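Local structure of putative endonuclease/exonuclease/phosphatase family protein (Bacteroides vulgatus ATCC 8482, 3G6S) at residues V205-H210 against I215-C220; V175-D180 against A195-A200. The protein probably acts as a phosphodiester-cleaving hydrolase of the DNase I-like superfamily, consistent with endonuclease or RNA exonuclease activity. One frame throughout, in Å; residues are numbered along the deposited sequence.

How the contacts relate
Neither contact belongs to the deep core. Contact 1, partly buried, folds back on itself the long loop between strands 201-204 and 224-228, and its chemistry is mainly apolar: a cysteine and a tyrosine ring, aliphatic groups against tyrosine and phenylalanine rings, and one backbone hydrogen bond. Contact 2 lies on the surface and joins separate elements, the loop ahead of helix 180-186 and the short helix 195-198, through a single long ion pair between exposed side chains. Contact 2 comes wholly before contact 1 in the sequence, their centres about 15 Å apart. They meet where Y196 reaches across, its OH packing 3.5 Å from D206 CA.

Contact 1 of 2, residues V205-H210 against I215-C220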
loop_
_atom_site.group_PDB
_atom_site.type_symbol
_atom_site.label_atom_id
_atom_site.label_comp_id
_atom_site.label_asym_id
_atom_site.label_seq_id
_atom_site.Cartn_x
_atom_site.Cartn_y
_atom_site.Cartn_z
ATOM N N VAL A 205 -12.785 -12.152 2.855
ATOM C CA VAL A 205 -13.606 -11.782 1.707
ATOM C C VAL A 205 -12.725 -11.569 0.471
ATOM O O VAL A 205 -11.500 -11.498 0.589
ATOM C CB VAL A 205 -14.403 -10.495 2.030
ATOM C CG1 VAL A 205 -15.405 -10.780 3.143
ATOM C CG2 VAL A 205 -13.452 -9.379 2.486
ATOM N N ASP A 206 -13.340 -11.473 -0.707
ATOM C CA ASP A 206 -12.582 -11.289 -1.949
ATOM C C ASP A 206 -12.691 -9.892 -2.561
ATOM O O ASP A 206 -12.315 -9.680 -3.713
ATOM C CB ASP A 206 -12.989 -12.343 -2.994
ATOM C CG ASP A 206 -14.486 -12.385 -3.237
ATOM O OD1 ASP A 206 -15.109 -11.305 -3.356
ATOM O OD2 ASP A 206 -15.045 -13.502 -3.329
ATOM N N TYR A 207 -13.206 -8.942 -1.789
ATOM C CA TYR A 207 -13.334 -7.563 -2.255
ATOM C C TYR A 207 -12.651 -6.655 -1.237
ATOM O O TYR A 207 -12.540 -7.009 -0.064
ATOM C CB TYR A 207 -14.808 -7.175 -2.408
ATOM C CG TYR A 207 -15.634 -7.361 -1.156
ATOM C CD1 TYR A 207 -16.143 -8.615 -0.813
ATOM C CD2 TYR A 207 -15.912 -6.282 -0.313
ATOM C CE1 TYR A 207 -16.912 -8.786 0.337
ATOM C CE2 TYR A 207 -16.677 -6.446 0.836
ATOM C CZ TYR A 207 -17.172 -7.701 1.152
ATOM O OH TYR A 207 -17.928 -7.876 2.282
ATOM N N THR A 208 -12.217 -5.484 -1.690
ATOM C CA THR A 208 -11.504 -4.546 -0.836
ATOM C C THR A 208 -12.161 -3.164 -0.701
ATOM O O THR A 208 -11.677 -2.296 0.034
ATOM C CB THR A 208 -10.035 -4.388 -1.347
ATOM O OG1 THR A 208 -9.300 -3.502 -0.491
ATOM C CG2 THR A 208 -10.020 -3.825 -2.747
ATOM N N PHE A 209 -13.258 -2.945 -1.413
ATOM C CA PHE A 209 -13.961 -1.673 -1.316
ATOM C C PHE A 209 -15.456 -1.913 -1.126
ATOM O O PHE A 209 -16.070 -2.644 -1.890
ATOM C CB PHE A 209 -13.729 -0.832 -2.564
ATOM C CG PHE A 209 -14.299 0.549 -2.464
ATOM C CD1 PHE A 209 -13.784 1.459 -1.539
ATOM C CD2 PHE A 209 -15.370 0.932 -3.271
ATOM C CE1 PHE A 209 -14.331 2.734 -1.413
ATOM C CE2 PHE A 209 -15.932 2.201 -3.162
ATOM C CZ PHE A 209 -15.414 3.113 -2.229
ATOM N N HIS A 210 -16.038 -1.292 -0.109
ATOM C CA HIS A 210 -17.455 -1.463 0.182
ATOM C C HIS A 210 -18.137 -0.126 0.482
ATOM O O HIS A 210 -19.335 -0.084 0.757
ATOM C CB HIS A 210 -17.608 -2.410 1.371
ATOM C CG HIS A 210 -16.685 -2.091 2.508
ATOM N ND1 HIS A 210 -16.830 -0.967 3.291
ATOM C CD2 HIS A 210 -15.576 -2.726 2.959
ATOM C CE1 HIS A 210 -15.849 -0.921 4.176
ATOM N NE2 HIS A 210 -15.075 -1.975 3.995
ATOM N N ILE A 215 -22.223 -0.752 -0.062
ATOM C CA ILE A 215 -22.318 -1.492 -1.312
ATOM C C ILE A 215 -22.491 -2.976 -0.976
ATOM O O ILE A 215 -21.749 -3.529 -0.158
ATOM C CB ILE A 215 -21.048 -1.293 -2.172
ATOM C CG1 ILE A 215 -20.852 0.188 -2.458
ATOM C CG2 ILE A 215 -21.175 -2.041 -3.468
ATOM C CD1 ILE A 215 -19.619 0.492 -3.264
ATOM N N PRO A 216 -23.490 -3.636 -1.586
ATOM C CA PRO A 216 -23.703 -5.058 -1.306
ATOM C C PRO A 216 -22.464 -5.873 -1.671
ATOM O O PRO A 216 -21.842 -5.642 -2.706
ATOM C CB PRO A 216 -24.916 -5.401 -2.168
ATOM C CG PRO A 216 -24.794 -4.457 -3.323
ATOM C CD PRO A 216 -24.417 -3.160 -2.628
ATOM N N ALA A 217 -22.116 -6.825 -0.813
ATOM C CA ALA A 217 -20.949 -7.673 -1.024
ATOM C C ALA A 217 -20.797 -8.180 -2.460
ATOM O O ALA A 217 -19.727 -8.046 -3.057
ATOM C CB ALA A 217 -20.979 -8.851 -0.057
ATOM N N GLU A 218 -21.860 -8.752 -3.015
ATOM C CA GLU A 218 -21.799 -9.283 -4.372
ATOM C C GLU A 218 -21.361 -8.268 -5.420
ATOM O O GLU A 218 -20.820 -8.645 -6.458
ATOM C CB GLU A 218 -23.152 -9.880 -4.784
ATOM C CG GLU A 218 -24.312 -8.899 -4.735
ATOM C CD GLU A 218 -25.067 -8.956 -3.419
ATOM O OE1 GLU A 218 -24.409 -8.874 -2.351
ATOM O OE2 GLU A 218 -26.318 -9.075 -3.455
ATOM N N ASP A 219 -21.581 -6.985 -5.157
ATOM C CA ASP A 219 -21.195 -5.955 -6.121
ATOM C C ASP A 219 -19.889 -5.252 -5.785
ATOM O O ASP A 219 -19.508 -4.293 -6.453
ATOM C CB ASP A 219 -22.308 -4.910 -6.273
ATOM C CG ASP A 219 -23.592 -5.500 -6.827
ATOM O OD1 ASP A 219 -23.511 -6.359 -7.736
ATOM O OD2 ASP A 219 -24.682 -5.093 -6.368
ATOM N N CYS A 220 -19.201 -5.720 -4.752
ATOM C CA CYS A 220 -17.939 -5.107 -4.362
ATOM C C CYS A 220 -16.781 -5.631 -5.209
ATOM O O CYS A 220 -16.774 -6.787 -5.644
ATOM C CB CYS A 220 -17.659 -5.369 -2.888
ATOM S SG CYS A 220 -18.748 -4.503 -1.754
#
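C220 and Y207 carry this contact, with I215 next in buried area. The CB of C220 meets the tyrosine ring obliquely, closest to Y207 CD2 at 3.2 Å, and its sulfur comes in at a slant to the CD2-CE2 side. C220 SG is 4.2 Å from the Y207 ring centroid and 35° off the normal, an oblique sulfur-aromatic contact. The cysteine torsion, with SG beside its own backbone N and anti to the carbonyl carbon, also brings the sulfur to 3.3 Å from F209 O and 3.9 Å from H210 CB. The Y207 ring is turned toward the 3-10 segment 217-219 by a chi1 of 56°, which sets CG between the backbone N and carbonyl carbon. A217 CB meets it near the phenol end, 4.0 Å from Y207 OH. A217 O lies above one face and V205 CG2 above the opposite one, both offset toward the rim; the Y207 hydroxyl is hydrogen-bonded to E242.

I215 closes the turn that follows H210. Its N donates to H210 O at 3.1 Å and 151°, with the donor tilted out of the carbonyl plane, and its side chain continues past that carbonyl until I215 CD1 meets F209 CE2 at 4.1 Å.

H210 is itself tied to A213 through ND1, and the F209 ring meets that of H251. The result is a compact loop with a Cys sulfur-aromatic contact, packed beside the segment D250-N252, which carries the Asp-His motif of the DNase I-like fold.

Contact 2 of 2, residues V175-D180 against A195-A200; sequences VTDASD and AYKTAA
D177 and K197 reach toward each other from two surface elements, and their side chains cross at about a right angle. The lysine arrives with its ammonium end first, K197 NZ stopping 3.9 Å from D177 OD2. This is a long salt bridge without a hydrogen bond, so the attraction is probably mostly electrostatic and weakly directional. Bends at chi2 and chi4 give the lysine chain its path to the carboxylate, while D177 holds CG between its backbone N and carbonyl carbon (chi1 55°) and offers OD2; K197 NZ also makes a weak hydrogen bond to Y182 OH. K197 touches a crystal neighbour as well, so the lattice may influence its pose.

The aspartate is presented by a well-tied turn. Residues T176 to S179 form a type I beta turn, in which T176 O accepts from both S179 N, at 3.2 Å, and S179 OG, at 2.8 Å. T176 OG1 takes the N-H of A178, making an ST turn.

S179 is the N-cap of helix 180-186, its OG bonded to Y182 N, which places the turn carrying D177 just ahead of that helix. K197 stands on the short, weakly bonded helix 195-198, which links strand 193-194 to strand 201-204, outermost strands of the two sheets, with A199 packing on strand 233-239 nearby.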
loop_
_atom_site.group_PDB
_atom_site.type_symbol
_atom_site.label_atom_id
_atom_site.label_comp_id
_atom_site.label_asym_id
_atom_site.label_seq_id
_atom_site.Cartn_x
_atom_site.Cartn_y
_atom_site.Cartn_z
ATOM N N VAL A 175 -8.456 -0.131 -9.749
ATOM C CA VAL A 175 -8.880 -0.967 -10.870
ATOM C C VAL A 175 -8.922 -2.411 -10.411
ATOM O O VAL A 175 -8.417 -2.753 -9.339
ATOM C CB VAL A 175 -7.926 -0.844 -12.092
ATOM C CG1 VAL A 175 -8.147 0.490 -12.785
ATOM C CG2 VAL A 175 -6.475 -0.976 -11.651
ATOM N N THR A 176 -9.552 -3.264 -11.197
ATOM C CA THR A 176 -9.601 -4.652 -10.808
ATOM C C THR A 176 -8.528 -5.383 -11.594
ATOM O O THR A 176 -7.713 -4.761 -12.282
ATOM C CB THR A 176 -10.973 -5.282 -11.108
ATOM O OG1 THR A 176 -11.244 -5.210 -12.517
ATOM C CG2 THR A 176 -12.058 -4.559 -10.335
ATOM N N ASP A 177 -8.531 -6.705 -11.479
ATOM C CA ASP A 177 -7.564 -7.539 -12.173
ATOM C C ASP A 177 -7.886 -7.563 -13.660
ATOM O O ASP A 177 -7.073 -7.997 -14.471
ATOM C CB ASP A 177 -7.599 -8.956 -11.589
ATOM C CG ASP A 177 -8.989 -9.572 -11.625
ATOM O OD1 ASP A 177 -9.969 -8.880 -11.254
ATOM O OD2 ASP A 177 -9.101 -10.755 -12.013
ATOM N N ALA A 178 -9.071 -7.084 -14.015
ATOM C CA ALA A 178 -9.492 -7.059 -15.413
ATOM C C ALA A 178 -8.992 -5.815 -16.154
ATOM O O ALA A 178 -9.192 -5.689 -17.357
ATOM C CB ALA A 178 -11.017 -7.139 -15.499
ATOM N N SER A 179 -8.350 -4.897 -15.441
ATOM C CA SER A 179 -7.851 -3.687 -16.076
ATOM C C SER A 179 -6.577 -3.986 -16.844
ATOM O O SER A 179 -6.040 -5.094 -16.774
ATOM C CB SER A 179 -7.567 -2.610 -15.029
ATOM O OG SER A 179 -6.538 -3.005 -14.144
ATOM N N ASP A 180 -6.087 -2.988 -17.571
ATOM C CA ASP A 180 -4.864 -3.158 -18.331
ATOM C C ASP A 180 -3.668 -2.866 -17.435
ATOM O O ASP A 180 -2.627 -3.500 -17.555
ATOM C CB ASP A 180 -4.846 -2.234 -19.556
ATOM C CG ASP A 180 -3.990 -1.004 -19.346
ATOM O OD1 ASP A 180 -4.455 -0.049 -18.676
ATOM O OD2 ASP A 180 -2.838 -0.994 -19.843
ATOM N N ALA A 195 0.082 -11.420 -5.080
ATOM C CA ALA A 195 0.103 -12.208 -3.843
ATOM C C ALA A 195 -1.218 -12.910 -3.535
ATOM O O ALA A 195 -1.230 -13.987 -2.940
ATOM C CB ALA A 195 0.507 -11.325 -2.660
ATOM N N TYR A 196 -2.331 -12.300 -3.933
ATOM C CA TYR A 196 -3.635 -12.882 -3.665
ATOM C C TYR A 196 -3.925 -14.136 -4.499
ATOM O O TYR A 196 -4.577 -15.066 -4.019
ATOM C CB TYR A 196 -4.726 -11.833 -3.899
ATOM C CG TYR A 196 -6.073 -12.242 -3.363
ATOM C CD1 TYR A 196 -6.259 -12.467 -1.999
ATOM C CD2 TYR A 196 -7.158 -12.424 -4.211
ATOM C CE1 TYR A 196 -7.491 -12.871 -1.492
ATOM C CE2 TYR A 196 -8.397 -12.824 -3.705
ATOM C CZ TYR A 196 -8.553 -13.046 -2.344
ATOM O OH TYR A 196 -9.773 -13.450 -1.842
ATOM N N LYS A 197 -3.443 -14.158 -5.741
ATOM C CA LYS A 197 -3.640 -15.294 -6.645
ATOM C C LYS A 197 -2.586 -16.399 -6.478
ATOM O O LYS A 197 -2.780 -17.508 -6.965
ATOM C CB LYS A 197 -3.598 -14.835 -8.104
ATOM C CG LYS A 197 -4.944 -14.538 -8.752
ATOM C CD LYS A 197 -5.320 -13.070 -8.666
ATOM C CE LYS A 197 -6.497 -12.751 -9.584
ATOM N NZ LYS A 197 -6.164 -13.077 -11.002
ATOM N N THR A 198 -1.470 -16.109 -5.812
ATOM C CA THR A 198 -0.424 -17.120 -5.644
ATOM C C THR A 198 -0.273 -17.646 -4.225
ATOM O O THR A 198 0.535 -18.539 -3.983
ATOM C CB THR A 198 0.967 -16.595 -6.105
ATOM O OG1 THR A 198 1.256 -15.347 -5.458
ATOM C CG2 THR A 198 1.003 -16.420 -7.603
ATOM N N ALA A 199 -1.039 -17.085 -3.294
ATOM C CA ALA A 199 -0.984 -17.508 -1.896
ATOM C C ALA A 199 -1.437 -18.953 -1.748
ATOM O O ALA A 199 -2.392 -19.382 -2.394
ATOM C CB ALA A 199 -1.868 -16.605 -1.036
ATOM N N ALA A 200 -0.749 -19.698 -0.891
ATOM C CA ALA A 200 -1.079 -21.095 -0.650
ATOM C C ALA A 200 -2.384 -21.214 0.132
ATOM O O ALA A 200 -3.073 -22.229 0.059
ATOM C CB ALA A 200 0.052 -21.761 0.124
#